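Local coordinates for KLLA0E03807p (Kluyveromyces lactis, PDB 3SQI), which binds DNA through the domain described here, one part of the longer Ndc10 protein that serves as a platform for inner kinetochore assembly in budding yeast, at residues 111-116 / 390-395; 169-174 / 294-299; 146-150 / 275-279; 207-213 / 361-367. All coordinates share one frame; numbering follows the deposited sequence.

Contact 1: 111-116 / 390-395; sequences QKISIN and LLAQLI
Asn116, on helix 107-118, grips the chain just beyond helix 388-391, where a type I beta turn runs from Leu391 to Leu394 and packs a segment near the C-terminal end of the modelled chain against that helix. Three hydrogen bonds cross the contact. Two belong to the Asn116 amide, which works from both ends: Asn116 OD1 accepts from Ile395 N at 3.1 Å, the donor lying in the carbonyl plane, while Asn116 ND2 gives a fairly straight bond (162°) to Gln393 O at 3.1 Å. The second meets its acceptor from above the carbonyl plane, although the oxygen lies close to the plane of the Asn116 amide. A leucine in its place would probably leave Ile395 N and Gln393 O without these mates and free the segment after the turn to shift. Tyr258 of helix 245-259 touches both Asn116 and Ile395.

Apolar packing centres on Ile115. Leu390 slides past it in the opposite direction, bringing Leu390 CD2 alongside CB and CG1 of Ile115. With CG1 anti to the backbone N (chi1 -169°), Ile115 points CD1 toward Leu391 and Leu394, though this methyl is crowded in the model; the Leu394 side chain crosses that of Ile115 at about a right angle. The bent chain of Lys112 lays its methylenes CD and CE beside Gln393 O.

The remaining polar link joins two side-chain amides whose planes are only 11° apart: Gln393 NE2 donates to Gln111 OE1 at 3.3 Å, nearly along the C=O axis.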
loop_
_atom_site.group_PDB
_atom_site.type_symbol
_atom_site.label_atom_id
_atom_site.label_comp_id
_atom_site.label_asym_id
_atom_site.label_seq_id
_atom_site.Cartn_x
_atom_site.Cartn_y
_atom_site.Cartn_z
ATOM N N GLN A 111 -7.082 -10.292 -6.497
ATOM C CA GLN A 111 -7.279 -10.475 -7.934
ATOM C C GLN A 111 -8.744 -10.695 -8.248
ATOM O O GLN A 111 -9.393 -9.852 -8.875
ATOM C CB GLN A 111 -6.490 -11.681 -8.441
ATOM C CG GLN A 111 -4.985 -11.624 -8.223
ATOM C CD GLN A 111 -4.284 -12.842 -8.805
ATOM O OE1 GLN A 111 -4.932 -13.774 -9.284
ATOM N NE2 GLN A 111 -2.958 -12.840 -8.766
ATOM N N LYS A 112 -9.284 -11.804 -7.761
ATOM C CA LYS A 112 -10.667 -12.149 -8.071
ATOM C C LYS A 112 -11.610 -10.960 -7.939
ATOM O O LYS A 112 -12.486 -10.784 -8.777
ATOM C CB LYS A 112 -11.154 -13.316 -7.213
ATOM C CG LYS A 112 -12.657 -13.523 -7.263
ATOM C CD LYS A 112 -13.076 -14.207 -8.547
ATOM C CE LYS A 112 -14.553 -14.555 -8.530
ATOM N NZ LYS A 112 -14.887 -15.398 -7.353
ATOM N N ILE A 113 -11.409 -10.126 -6.925
ATOM C CA ILE A 113 -12.244 -8.944 -6.782
ATOM C C ILE A 113 -11.873 -7.850 -7.792
ATOM O O ILE A 113 -12.713 -7.404 -8.583
ATOM C CB ILE A 113 -12.215 -8.343 -5.365
ATOM C CG1 ILE A 113 -13.057 -9.175 -4.398
ATOM C CG2 ILE A 113 -12.757 -6.926 -5.404
ATOM C CD1 ILE A 113 -13.924 -8.346 -3.434
ATOM N N SER A 114 -10.622 -7.392 -7.717
ATOM C CA SER A 114 -10.255 -6.117 -8.318
ATOM C C SER A 114 -10.842 -6.099 -9.722
ATOM O O SER A 114 -11.686 -5.264 -10.061
ATOM C CB SER A 114 -8.749 -5.951 -8.353
ATOM O OG SER A 114 -8.170 -6.216 -7.101
ATOM N N ILE A 115 -10.484 -7.119 -10.485
ATOM C CA ILE A 115 -10.963 -7.295 -11.859
ATOM C C ILE A 115 -12.470 -7.036 -12.023
ATOM O O ILE A 115 -12.891 -6.147 -12.772
ATOM C CB ILE A 115 -10.614 -8.704 -12.362
ATOM C CG1 ILE A 115 -10.837 -8.841 -13.862
ATOM C CG2 ILE A 115 -11.349 -9.781 -11.575
ATOM C CD1 ILE A 115 -10.795 -10.268 -14.318
ATOM N N ASN A 116 -13.280 -7.839 -11.347
ATOM C CA ASN A 116 -14.735 -7.684 -11.383
ATOM C C ASN A 116 -15.211 -6.262 -11.072
ATOM O O ASN A 116 -16.202 -5.800 -11.639
ATOM C CB ASN A 116 -15.420 -8.656 -10.413
ATOM C CG ASN A 116 -15.326 -10.097 -10.863
ATOM O OD1 ASN A 116 -16.201 -10.600 -11.566
ATOM N ND2 ASN A 116 -14.262 -10.770 -10.461
ATOM N N LEU A 390 -5.715 -13.237 -14.946
ATOM C CA LEU A 390 -6.492 -12.256 -14.205
ATOM C C LEU A 390 -7.922 -12.207 -14.749
ATOM O O LEU A 390 -8.885 -12.387 -14.001
ATOM C CB LEU A 390 -5.833 -10.879 -14.310
ATOM C CG LEU A 390 -6.138 -9.839 -13.228
ATOM C CD1 LEU A 390 -5.497 -8.493 -13.560
ATOM C CD2 LEU A 390 -7.635 -9.673 -13.050
ATOM N N LEU A 391 -8.052 -11.982 -16.054
ATOM C CA LEU A 391 -9.365 -11.899 -16.696
ATOM C C LEU A 391 -10.229 -13.141 -16.475
ATOM O O LEU A 391 -11.452 -13.043 -16.379
ATOM C CB LEU A 391 -9.226 -11.629 -18.196
ATOM C CG LEU A 391 -8.681 -10.267 -18.636
ATOM C CD1 LEU A 391 -8.515 -10.244 -20.141
ATOM C CD2 LEU A 391 -9.585 -9.135 -18.178
ATOM N N ALA A 392 -9.594 -14.305 -16.391
ATOM C CA ALA A 392 -10.337 -15.549 -16.214
ATOM C C ALA A 392 -11.166 -15.544 -14.925
ATOM O O ALA A 392 -12.016 -16.412 -14.716
ATOM C CB ALA A 392 -9.387 -16.743 -16.231
ATOM N N GLN A 393 -10.912 -14.558 -14.070
ATOM C CA GLN A 393 -11.491 -14.514 -12.727
ATOM C C GLN A 393 -12.795 -13.715 -12.572
ATOM O O GLN A 393 -13.278 -13.548 -11.455
ATOM C CB GLN A 393 -10.447 -14.030 -11.715
ATOM C CG GLN A 393 -9.725 -15.159 -10.991
ATOM C CD GLN A 393 -8.404 -14.711 -10.408
ATOM O OE1 GLN A 393 -8.307 -13.634 -9.819
ATOM N NE2 GLN A 393 -7.373 -15.529 -10.582
ATOM N N LEU A 394 -13.359 -13.210 -13.667
ATOM C CA LEU A 394 -14.613 -12.450 -13.575
ATOM C C LEU A 394 -15.837 -13.244 -14.049
ATOM O O LEU A 394 -15.726 -14.103 -14.928
ATOM C CB LEU A 394 -14.523 -11.074 -14.265
ATOM C CG LEU A 394 -13.814 -10.863 -15.606
ATOM C CD1 LEU A 394 -14.223 -11.912 -16.601
ATOM C CD2 LEU A 394 -14.083 -9.483 -16.166
ATOM N N ILE A 395 -16.992 -12.972 -13.442
ATOM C CA ILE A 395 -18.203 -13.755 -13.699
ATOM C C ILE A 395 -19.145 -13.176 -14.769
ATOM O O ILE A 395 -20.211 -13.737 -15.036
ATOM C CB ILE A 395 -18.983 -14.041 -12.391
ATOM C CG1 ILE A 395 -19.190 -12.750 -11.597
ATOM C CG2 ILE A 395 -18.219 -15.038 -11.532
ATOM C CD1 ILE A 395 -18.126 -12.538 -10.546
#

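Contact 2: 169-174 / 294-299; sequences DDENGK and SDSENT
Lys174 sets out with CG anti to its carbonyl carbon (chi1 -59°), and bends at chi2 and at chi3 (56°) turn the rest of the chain across to the 294-299 loop, where NZ meets Asp295 O. Asn172 also has CG beside its backbone N, which turns its amide toward Ser296, though the amide is too close to Asp169 for its place to be sure. Asn172 lies in the connection, and Lys174 at the start of the second strand, of the beta hairpin 165-169/174-179. At its base Asp169 N bonds to Lys174 O at 3.0 Å, and Gly173 and Lys174 together face Asp169 as a G1 beta bulge, Gly173 having positive phi. An Asx motif closes the turn: Asp169 OD1 takes the backbone N of Asn172 at 3.0 Å, from above the carboxylate plane.

The facing loop folds back on itself. Asp295 N bonds to Asn298 O at 3.0 Å, and Asn298 ND2 donates to the syn lone pair of Asp295 OD2 at 3.0 Å. The fold gathers backbone oxygens round the ammonium of Lys174. Lys174 NZ lies 2.7 Å from Asp295 O, in line with its C=O bond (167°), and makes a weak bond of 3.3 Å to Asn298 O; a salt bridge to Asp304 OD2 adds a charged partner. A methionine here would probably strip both carbonyls of this donor and leave Asp304 without its ion-pair mate, loosening the loop from the hairpin. The cross-segment hydrogen bonds thus rest on one lysine nitrogen, whose positive charge is probably offset by Asp304 and, in part, by the Asp295 carbonyl pointing at it.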
loop_
_atom_site.group_PDB
_atom_site.type_symbol
_atom_site.label_atom_id
_atom_site.label_comp_id
_atom_site.label_asym_id
_atom_site.label_seq_id
_atom_site.Cartn_x
_atom_site.Cartn_y
_atom_site.Cartn_z
ATOM N N ASP A 169 11.867 9.710 -5.713
ATOM C CA ASP A 169 13.311 9.689 -5.630
ATOM C C ASP A 169 13.781 8.901 -6.835
ATOM O O ASP A 169 13.567 7.689 -6.915
ATOM C CB ASP A 169 13.756 9.008 -4.333
ATOM C CG ASP A 169 15.234 8.635 -4.337
ATOM O OD1 ASP A 169 15.991 9.166 -5.179
ATOM O OD2 ASP A 169 15.640 7.813 -3.488
ATOM N N ASP A 170 14.407 9.591 -7.782
ATOM C CA ASP A 170 14.934 8.921 -8.961
ATOM C C ASP A 170 16.407 8.566 -8.796
ATOM O O ASP A 170 16.981 7.854 -9.620
ATOM C CB ASP A 170 14.659 9.737 -10.224
ATOM C CG ASP A 170 13.179 9.747 -10.597
ATOM O OD1 ASP A 170 12.332 9.577 -9.690
ATOM O OD2 ASP A 170 12.861 9.923 -11.794
ATOM N N GLU A 171 17.013 9.053 -7.716
ATOM C CA GLU A 171 18.364 8.638 -7.369
ATOM C C GLU A 171 18.366 7.151 -7.033
ATOM O O GLU A 171 19.182 6.394 -7.558
ATOM C CB GLU A 171 18.907 9.448 -6.191
ATOM C CG GLU A 171 20.047 8.758 -5.455
ATOM C CD GLU A 171 21.088 9.733 -4.930
ATOM O OE1 GLU A 171 21.052 10.920 -5.326
ATOM O OE2 GLU A 171 21.951 9.310 -4.128
ATOM N N ASN A 172 17.451 6.746 -6.150
ATOM C CA ASN A 172 17.284 5.337 -5.784
ATOM C C ASN A 172 16.151 4.617 -6.528
ATOM O O ASN A 172 15.898 3.433 -6.291
ATOM C CB ASN A 172 17.072 5.184 -4.274
ATOM C CG ASN A 172 18.072 5.978 -3.457
ATOM O OD1 ASN A 172 19.259 5.637 -3.389
ATOM N ND2 ASN A 172 17.593 7.039 -2.820
ATOM N N GLY A 173 15.462 5.331 -7.414
ATOM C CA GLY A 173 14.389 4.733 -8.187
ATOM C C GLY A 173 13.194 4.312 -7.353
ATOM O O GLY A 173 12.828 3.141 -7.338
ATOM N N LYS A 174 12.594 5.256 -6.638
ATOM C CA LYS A 174 11.408 4.959 -5.835
ATOM C C LYS A 174 10.291 5.965 -6.090
ATOM O O LYS A 174 10.551 7.137 -6.361
ATOM C CB LYS A 174 11.766 4.961 -4.349
ATOM C CG LYS A 174 12.836 3.958 -3.984
ATOM C CD LYS A 174 13.739 4.459 -2.866
ATOM C CE LYS A 174 12.951 4.843 -1.623
ATOM N NZ LYS A 174 13.780 4.654 -0.390
ATOM N N SER A 294 13.017 10.569 1.804
ATOM C CA SER A 294 13.519 9.210 1.982
ATOM C C SER A 294 15.030 9.131 1.813
ATOM O O SER A 294 15.716 10.151 1.732
ATOM C CB SER A 294 12.860 8.261 0.977
ATOM O OG SER A 294 13.372 8.458 -0.332
ATOM N N ASP A 295 15.536 7.902 1.760
ATOM C CA ASP A 295 16.946 7.628 1.483
ATOM C C ASP A 295 17.106 6.221 0.890
ATOM O O ASP A 295 16.117 5.564 0.558
ATOM C CB ASP A 295 17.812 7.789 2.739
ATOM C CG ASP A 295 17.364 6.893 3.885
ATOM O OD1 ASP A 295 18.237 6.261 4.523
ATOM O OD2 ASP A 295 16.144 6.838 4.160
ATOM N N SER A 296 18.342 5.745 0.779
ATOM C CA SER A 296 18.578 4.487 0.083
ATOM C C SER A 296 17.719 3.334 0.596
ATOM O O SER A 296 16.968 2.742 -0.180
ATOM C CB SER A 296 20.063 4.103 0.109
ATOM O OG SER A 296 20.765 4.782 1.137
ATOM N N GLU A 297 17.831 3.013 1.886
ATOM C CA GLU A 297 17.173 1.820 2.444
ATOM C C GLU A 297 15.832 2.012 3.185
ATOM O O GLU A 297 15.237 1.027 3.639
ATOM C CB GLU A 297 18.142 1.045 3.340
ATOM C CG GLU A 297 19.313 0.427 2.603
ATOM C CD GLU A 297 20.557 0.321 3.471
ATOM O OE1 GLU A 297 20.441 0.454 4.709
ATOM O OE2 GLU A 297 21.653 0.110 2.911
ATOM N N ASN A 298 15.368 3.254 3.330
ATOM C CA ASN A 298 14.068 3.512 3.961
ATOM C C ASN A 298 13.338 4.705 3.356
ATOM O O ASN A 298 13.955 5.578 2.741
ATOM C CB ASN A 298 14.179 3.683 5.486
ATOM C CG ASN A 298 15.574 3.434 6.005
ATOM O OD1 ASN A 298 15.915 2.314 6.385
ATOM N ND2 ASN A 298 16.393 4.482 6.026
ATOM N N THR A 299 12.025 4.763 3.541
ATOM C CA THR A 299 11.270 5.791 2.845
ATOM C C THR A 299 10.742 6.899 3.750
ATOM O O THR A 299 11.279 8.000 3.741
ATOM C CB THR A 299 10.170 5.183 1.987
ATOM O OG1 THR A 299 10.644 3.933 1.473
ATOM C CG2 THR A 299 9.846 6.091 0.826
#

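Contact 3: 146-150 / 275-279; sequences KFNTN and WPQFP
Phe147 and Trp275 form a T-shaped pair: the indole brings its six-membered ring edge-on to one face of the phenyl ring, centroids 5.3 Å apart and planes at 68°. Trp275 CH2 is the atom that touches, standing over the rim of that face, 4.0 Å from Phe147 CE1. Phe147 gets there from the last turns of helix 133-149 with CG anti to the backbone N (chi1 -161°). Trp275 makes a second edge-to-face pair with Phe101.

Asn150 is the first residue past the helix and has positive phi. Its amide is turned 57° to the indole plane, with Asn150 OD1 4.1 Å from Trp275 CB and ND2 against the CG methylene of Gln277. Lys146 NZ donates to Asn150 OD1 at 3.1 Å from above the carbonyl plane. Further along, Thr149 OG1 lies in the plane of the Phe278 ring at its edge, 3.9 Å from Phe278 CE2; Phe278 also rests on Phe185 of strand 185-187 and on Tyr306 and Met310 of helix 304-310.

No hydrogen bond joins the two segments. The buried Asn150 oxygen is satisfied mainly by Lys146, from its own helix, with a weak bond from Asn272 N, so the 275-279 loop is held to the helix end by shape and ring contact.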
loop_
_atom_site.group_PDB
_atom_site.type_symbol
_atom_site.label_atom_id
_atom_site.label_comp_id
_atom_site.label_asym_id
_atom_site.label_seq_id
_atom_site.Cartn_x
_atom_site.Cartn_y
_atom_site.Cartn_z
ATOM N N LYS A 146 -6.914 -1.165 2.163
ATOM C CA LYS A 146 -6.802 -1.997 3.366
ATOM C C LYS A 146 -5.858 -3.157 3.092
ATOM O O LYS A 146 -4.866 -3.352 3.782
ATOM C CB LYS A 146 -8.163 -2.546 3.773
ATOM C CG LYS A 146 -8.111 -3.570 4.875
ATOM C CD LYS A 146 -7.766 -2.926 6.203
ATOM C CE LYS A 146 -8.196 -3.798 7.400
ATOM N NZ LYS A 146 -7.468 -5.104 7.496
ATOM N N PHE A 147 -6.162 -3.902 2.044
ATOM C CA PHE A 147 -5.351 -5.033 1.633
ATOM C C PHE A 147 -3.854 -4.717 1.586
ATOM O O PHE A 147 -3.048 -5.519 2.040
ATOM C CB PHE A 147 -5.816 -5.493 0.257
ATOM C CG PHE A 147 -5.403 -6.882 -0.093
ATOM C CD1 PHE A 147 -6.345 -7.898 -0.144
ATOM C CD2 PHE A 147 -4.081 -7.175 -0.388
ATOM C CE1 PHE A 147 -5.977 -9.187 -0.477
ATOM C CE2 PHE A 147 -3.703 -8.468 -0.718
ATOM C CZ PHE A 147 -4.653 -9.478 -0.760
ATOM N N ASN A 148 -3.473 -3.574 1.024
ATOM C CA ASN A 148 -2.047 -3.230 0.927
ATOM C C ASN A 148 -1.419 -2.662 2.205
ATOM O O ASN A 148 -0.293 -2.999 2.554
ATOM C CB ASN A 148 -1.776 -2.290 -0.253
ATOM C CG ASN A 148 -1.458 -3.040 -1.531
ATOM O OD1 ASN A 148 -2.133 -4.008 -1.882
ATOM N ND2 ASN A 148 -0.410 -2.609 -2.227
ATOM N N THR A 149 -2.143 -1.775 2.876
ATOM C CA THR A 149 -1.653 -1.118 4.080
ATOM C C THR A 149 -2.071 -1.779 5.409
ATOM O O THR A 149 -1.519 -1.463 6.463
ATOM C CB THR A 149 -2.158 0.328 4.115
ATOM O OG1 THR A 149 -1.469 1.047 5.138
ATOM C CG2 THR A 149 -3.665 0.357 4.410
ATOM N N ASN A 150 -3.029 -2.697 5.354
ATOM C CA ASN A 150 -3.644 -3.261 6.563
ATOM C C ASN A 150 -3.975 -2.247 7.677
ATOM O O ASN A 150 -3.419 -2.314 8.772
ATOM C CB ASN A 150 -2.809 -4.417 7.116
ATOM C CG ASN A 150 -3.430 -5.040 8.343
ATOM O OD1 ASN A 150 -4.492 -5.659 8.269
ATOM N ND2 ASN A 150 -2.774 -4.879 9.483
ATOM N N TRP A 275 -2.299 -10.933 9.736
ATOM C CA TRP A 275 -1.668 -10.106 8.713
ATOM C C TRP A 275 -0.590 -9.128 9.199
ATOM O O TRP A 275 -0.702 -8.543 10.287
ATOM C CB TRP A 275 -2.738 -9.354 7.927
ATOM C CG TRP A 275 -3.430 -10.222 6.942
ATOM C CD1 TRP A 275 -3.471 -11.586 6.939
ATOM C CD2 TRP A 275 -4.160 -9.795 5.789
ATOM N NE1 TRP A 275 -4.198 -12.033 5.863
ATOM C CE2 TRP A 275 -4.630 -10.953 5.140
ATOM C CE3 TRP A 275 -4.464 -8.542 5.247
ATOM C CZ2 TRP A 275 -5.390 -10.896 3.978
ATOM C CZ3 TRP A 275 -5.215 -8.488 4.096
ATOM C CH2 TRP A 275 -5.671 -9.659 3.472
ATOM N N PRO A 276 0.454 -8.952 8.375
ATOM C CA PRO A 276 1.542 -7.976 8.485
ATOM C C PRO A 276 1.034 -6.553 8.677
ATOM O O PRO A 276 -0.040 -6.217 8.169
ATOM C CB PRO A 276 2.229 -8.083 7.125
ATOM C CG PRO A 276 2.033 -9.504 6.741
ATOM C CD PRO A 276 0.678 -9.895 7.266
ATOM N N GLN A 277 1.817 -5.739 9.388
ATOM C CA GLN A 277 1.502 -4.333 9.651
ATOM C C GLN A 277 2.738 -3.432 9.554
ATOM O O GLN A 277 3.868 -3.893 9.702
ATOM C CB GLN A 277 0.917 -4.180 11.054
ATOM C CG GLN A 277 -0.343 -4.962 11.302
ATOM C CD GLN A 277 -0.686 -5.028 12.778
ATOM O OE1 GLN A 277 -0.768 -6.112 13.359
ATOM N NE2 GLN A 277 -0.875 -3.864 13.397
ATOM N N PHE A 278 2.525 -2.143 9.314
ATOM C CA PHE A 278 3.618 -1.190 9.452
ATOM C C PHE A 278 3.837 -0.917 10.937
ATOM O O PHE A 278 2.900 -1.002 11.730
ATOM C CB PHE A 278 3.324 0.121 8.711
ATOM C CG PHE A 278 3.401 0.006 7.216
ATOM C CD1 PHE A 278 4.577 -0.388 6.595
ATOM C CD2 PHE A 278 2.297 0.295 6.429
ATOM C CE1 PHE A 278 4.646 -0.503 5.216
ATOM C CE2 PHE A 278 2.361 0.184 5.052
ATOM C CZ PHE A 278 3.538 -0.213 4.444
ATOM N N PRO A 279 5.082 -0.603 11.318
ATOM C CA PRO A 279 5.439 -0.211 12.683
ATOM C C PRO A 279 4.820 1.133 13.007
ATOM O O PRO A 279 4.133 1.684 12.145
ATOM C CB PRO A 279 6.956 -0.055 12.606
ATOM C CG PRO A 279 7.370 -0.860 11.418
ATOM C CD PRO A 279 6.261 -0.718 10.449
#

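Contact 4: 207-213 / 361-367; sequences YLRFHGV and IFLDPSL
The end of helix 198-210 and the chain leading into strand 212-213 pack against the 361-367 segment, which links helices 332-355 and 370-376, through Tyr207, His211 and Val213. Tyr207, with CG anti to the backbone N (chi1 -173°), sends its hydroxyl to the carboxylate of Asp364: Tyr207 OH donates to Asp364 OD2 at 2.9 Å, though the hydroxyl is less surely placed, and ring and carboxylate planes stand 81° apart. The side chains of His211 and Asp364 point at each other from opposite directions, and Ser366 OG lies at the edge of the His211 ring.

Gly212, with positive phi, takes the chain out of the helix into a two-stranded hairpin with strand 217-218. This helix-to-hairpin passage lies in a domain whose overall fold is consistent with that of the tyrosine recombinases. Asp364 OD1 accepts from Lys214 N, so the carboxylate holds both the helix end and the hairpin.

Apolar groups pack round the Tyr207 ring and beside Val213. Ile361 crosses Tyr207 at about a right angle, Ile361 CG1 lying 3.8 Å from Tyr207 CD2, and Leu208 CD2 reaches Ile361 CG1 at 4.3 Å. Leu367 CD2 approaches Tyr207 CZ at 4.0 Å. Val213 CG1 lies 4.2 Å from Leu363 CB.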
loop_
_atom_site.group_PDB
_atom_site.type_symbol
_atom_site.label_atom_id
_atom_site.label_comp_id
_atom_site.label_asym_id
_atom_site.label_seq_id
_atom_site.Cartn_x
_atom_site.Cartn_y
_atom_site.Cartn_z
ATOM N N TYR A 207 -9.783 11.060 -11.340
ATOM C CA TYR A 207 -10.186 11.735 -12.562
ATOM C C TYR A 207 -11.703 11.854 -12.563
ATOM O O TYR A 207 -12.252 12.938 -12.752
ATOM C CB TYR A 207 -9.712 10.963 -13.790
ATOM C CG TYR A 207 -9.944 11.691 -15.096
ATOM C CD1 TYR A 207 -9.109 12.727 -15.496
ATOM C CD2 TYR A 207 -10.998 11.340 -15.932
ATOM C CE1 TYR A 207 -9.317 13.393 -16.692
ATOM C CE2 TYR A 207 -11.212 12.002 -17.131
ATOM C CZ TYR A 207 -10.368 13.023 -17.505
ATOM O OH TYR A 207 -10.580 13.678 -18.694
ATOM N N LEU A 208 -12.380 10.735 -12.329
ATOM C CA LEU A 208 -13.837 10.730 -12.275
ATOM C C LEU A 208 -14.376 11.690 -11.214
ATOM O O LEU A 208 -15.368 12.385 -11.429
ATOM C CB LEU A 208 -14.350 9.314 -12.006
ATOM C CG LEU A 208 -14.008 8.267 -13.068
ATOM C CD1 LEU A 208 -14.733 6.969 -12.775
ATOM C CD2 LEU A 208 -14.379 8.767 -14.449
ATOM N N ARG A 209 -13.711 11.716 -10.068
ATOM C CA ARG A 209 -14.158 12.490 -8.919
ATOM C C ARG A 209 -14.018 13.976 -9.193
ATOM O O ARG A 209 -14.908 14.770 -8.887
ATOM C CB ARG A 209 -13.327 12.104 -7.691
ATOM C CG ARG A 209 -13.631 12.888 -6.416
ATOM C CD ARG A 209 -12.874 12.278 -5.236
ATOM N NE ARG A 209 -12.922 13.099 -4.027
ATOM C CZ ARG A 209 -12.190 12.866 -2.940
ATOM N NH1 ARG A 209 -11.348 11.838 -2.909
ATOM N NH2 ARG A 209 -12.294 13.666 -1.884
ATOM N N PHE A 210 -12.899 14.343 -9.800
ATOM C CA PHE A 210 -12.528 15.743 -9.912
ATOM C C PHE A 210 -12.825 16.380 -11.267
ATOM O O PHE A 210 -13.585 17.342 -11.350
ATOM C CB PHE A 210 -11.069 15.916 -9.526
ATOM C CG PHE A 210 -10.835 15.790 -8.063
ATOM C CD1 PHE A 210 -11.338 16.746 -7.198
ATOM C CD2 PHE A 210 -10.134 14.717 -7.543
ATOM C CE1 PHE A 210 -11.137 16.644 -5.842
ATOM C CE2 PHE A 210 -9.929 14.605 -6.183
ATOM C CZ PHE A 210 -10.431 15.571 -5.329
ATOM N N HIS A 211 -12.196 15.867 -12.317
ATOM C CA HIS A 211 -12.530 16.284 -13.667
ATOM C C HIS A 211 -14.000 15.967 -13.958
ATOM O O HIS A 211 -14.725 16.778 -14.540
ATOM C CB HIS A 211 -11.615 15.583 -14.674
ATOM C CG HIS A 211 -11.938 15.888 -16.103
ATOM N ND1 HIS A 211 -10.966 16.117 -17.052
ATOM C CD2 HIS A 211 -13.124 15.992 -16.749
ATOM C CE1 HIS A 211 -11.537 16.354 -18.219
ATOM N NE2 HIS A 211 -12.847 16.283 -18.062
ATOM N N GLY A 212 -14.440 14.789 -13.533
ATOM C CA GLY A 212 -15.778 14.327 -13.845
ATOM C C GLY A 212 -15.825 13.890 -15.291
ATOM O O GLY A 212 -14.798 13.868 -15.965
ATOM N N VAL A 213 -17.007 13.530 -15.774
ATOM C CA VAL A 213 -17.172 13.249 -17.194
ATOM C C VAL A 213 -18.187 14.207 -17.804
ATOM O O VAL A 213 -19.356 14.232 -17.414
ATOM C CB VAL A 213 -17.582 11.791 -17.455
ATOM C CG1 VAL A 213 -17.684 11.530 -18.955
ATOM C CG2 VAL A 213 -16.583 10.838 -16.810
ATOM N N ILE A 361 -14.637 6.205 -17.960
ATOM C CA ILE A 361 -13.540 7.141 -18.172
ATOM C C ILE A 361 -13.403 7.537 -19.647
ATOM O O ILE A 361 -13.141 8.697 -19.965
ATOM C CB ILE A 361 -12.195 6.583 -17.637
ATOM C CG1 ILE A 361 -11.289 7.724 -17.181
ATOM C CG2 ILE A 361 -11.506 5.704 -18.680
ATOM C CD1 ILE A 361 -9.883 7.285 -16.864
ATOM N N PHE A 362 -13.611 6.572 -20.537
ATOM C CA PHE A 362 -13.400 6.785 -21.961
ATOM C C PHE A 362 -14.505 7.610 -22.600
ATOM O O PHE A 362 -14.424 7.968 -23.773
ATOM C CB PHE A 362 -13.247 5.444 -22.678
ATOM C CG PHE A 362 -12.083 4.642 -22.189
ATOM C CD1 PHE A 362 -10.790 5.075 -22.414
ATOM C CD2 PHE A 362 -12.279 3.464 -21.493
ATOM C CE1 PHE A 362 -9.713 4.348 -21.962
ATOM C CE2 PHE A 362 -11.200 2.727 -21.040
ATOM C CZ PHE A 362 -9.918 3.174 -21.272
ATOM N N LEU A 363 -15.538 7.910 -21.824
ATOM C CA LEU A 363 -16.674 8.657 -22.348
ATOM C C LEU A 363 -16.437 10.163 -22.347
ATOM O O LEU A 363 -17.239 10.920 -22.887
ATOM C CB LEU A 363 -17.953 8.307 -21.586
ATOM C CG LEU A 363 -18.660 7.063 -22.124
ATOM C CD1 LEU A 363 -17.723 5.860 -22.094
ATOM C CD2 LEU A 363 -19.940 6.785 -21.351
ATOM N N ASP A 364 -15.336 10.599 -21.749
ATOM C CA ASP A 364 -15.028 12.022 -21.741
ATOM C C ASP A 364 -14.565 12.475 -23.124
ATOM O O ASP A 364 -13.799 11.781 -23.792
ATOM C CB ASP A 364 -13.979 12.351 -20.678
ATOM C CG ASP A 364 -14.207 13.709 -20.037
ATOM O OD1 ASP A 364 -15.381 14.115 -19.890
ATOM O OD2 ASP A 364 -13.212 14.373 -19.680
ATOM N N PRO A 365 -15.048 13.643 -23.565
ATOM C CA PRO A 365 -14.669 14.200 -24.867
ATOM C C PRO A 365 -13.172 14.476 -24.908
ATOM O O PRO A 365 -12.552 14.440 -25.971
ATOM C CB PRO A 365 -15.451 15.515 -24.927
ATOM C CG PRO A 365 -16.565 15.348 -23.942
ATOM C CD PRO A 365 -15.997 14.506 -22.847
ATOM N N SER A 366 -12.602 14.754 -23.742
ATOM C CA SER A 366 -11.168 14.960 -23.617
ATOM C C SER A 366 -10.411 13.745 -24.143
ATOM O O SER A 366 -9.547 13.873 -25.015
ATOM C CB SER A 366 -10.800 15.226 -22.155
ATOM O OG SER A 366 -11.514 16.348 -21.654
ATOM N N LEU A 367 -10.747 12.570 -23.612
ATOM C CA LEU A 367 -10.163 11.312 -24.073
ATOM C C LEU A 367 -10.540 10.983 -25.520
ATOM O O LEU A 367 -10.007 10.041 -26.109
ATOM C CB LEU A 367 -10.581 10.151 -23.167
ATOM C CG LEU A 367 -9.732 9.838 -21.927
ATOM C CD1 LEU A 367 -8.254 9.713 -22.294
ATOM C CD2 LEU A 367 -9.935 10.873 -20.824
#

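Contacts 1, 3 and 4 lie nearer the bound DNA, their nearest atoms about 13, 12 and 11 Å from it, whereas contact 2 is about 32 Å away. Contact 1 and contact 2 sit on opposite sides of the chain's centre, with contact centres 33 Å apart. Contacts 1 and 3 use successive helices, 107-118 and 133-149, and approach to about 6 Å between nearest atoms without touching. Contacts 2 and 3, about 8 Å apart at nearest atoms, both draw on the long connection between helices 265-269 and 304-310 and both reach helix 304-310. The centre of contact 4 is 24 Å from that of contact 1 and 32 Å from that of contact 3.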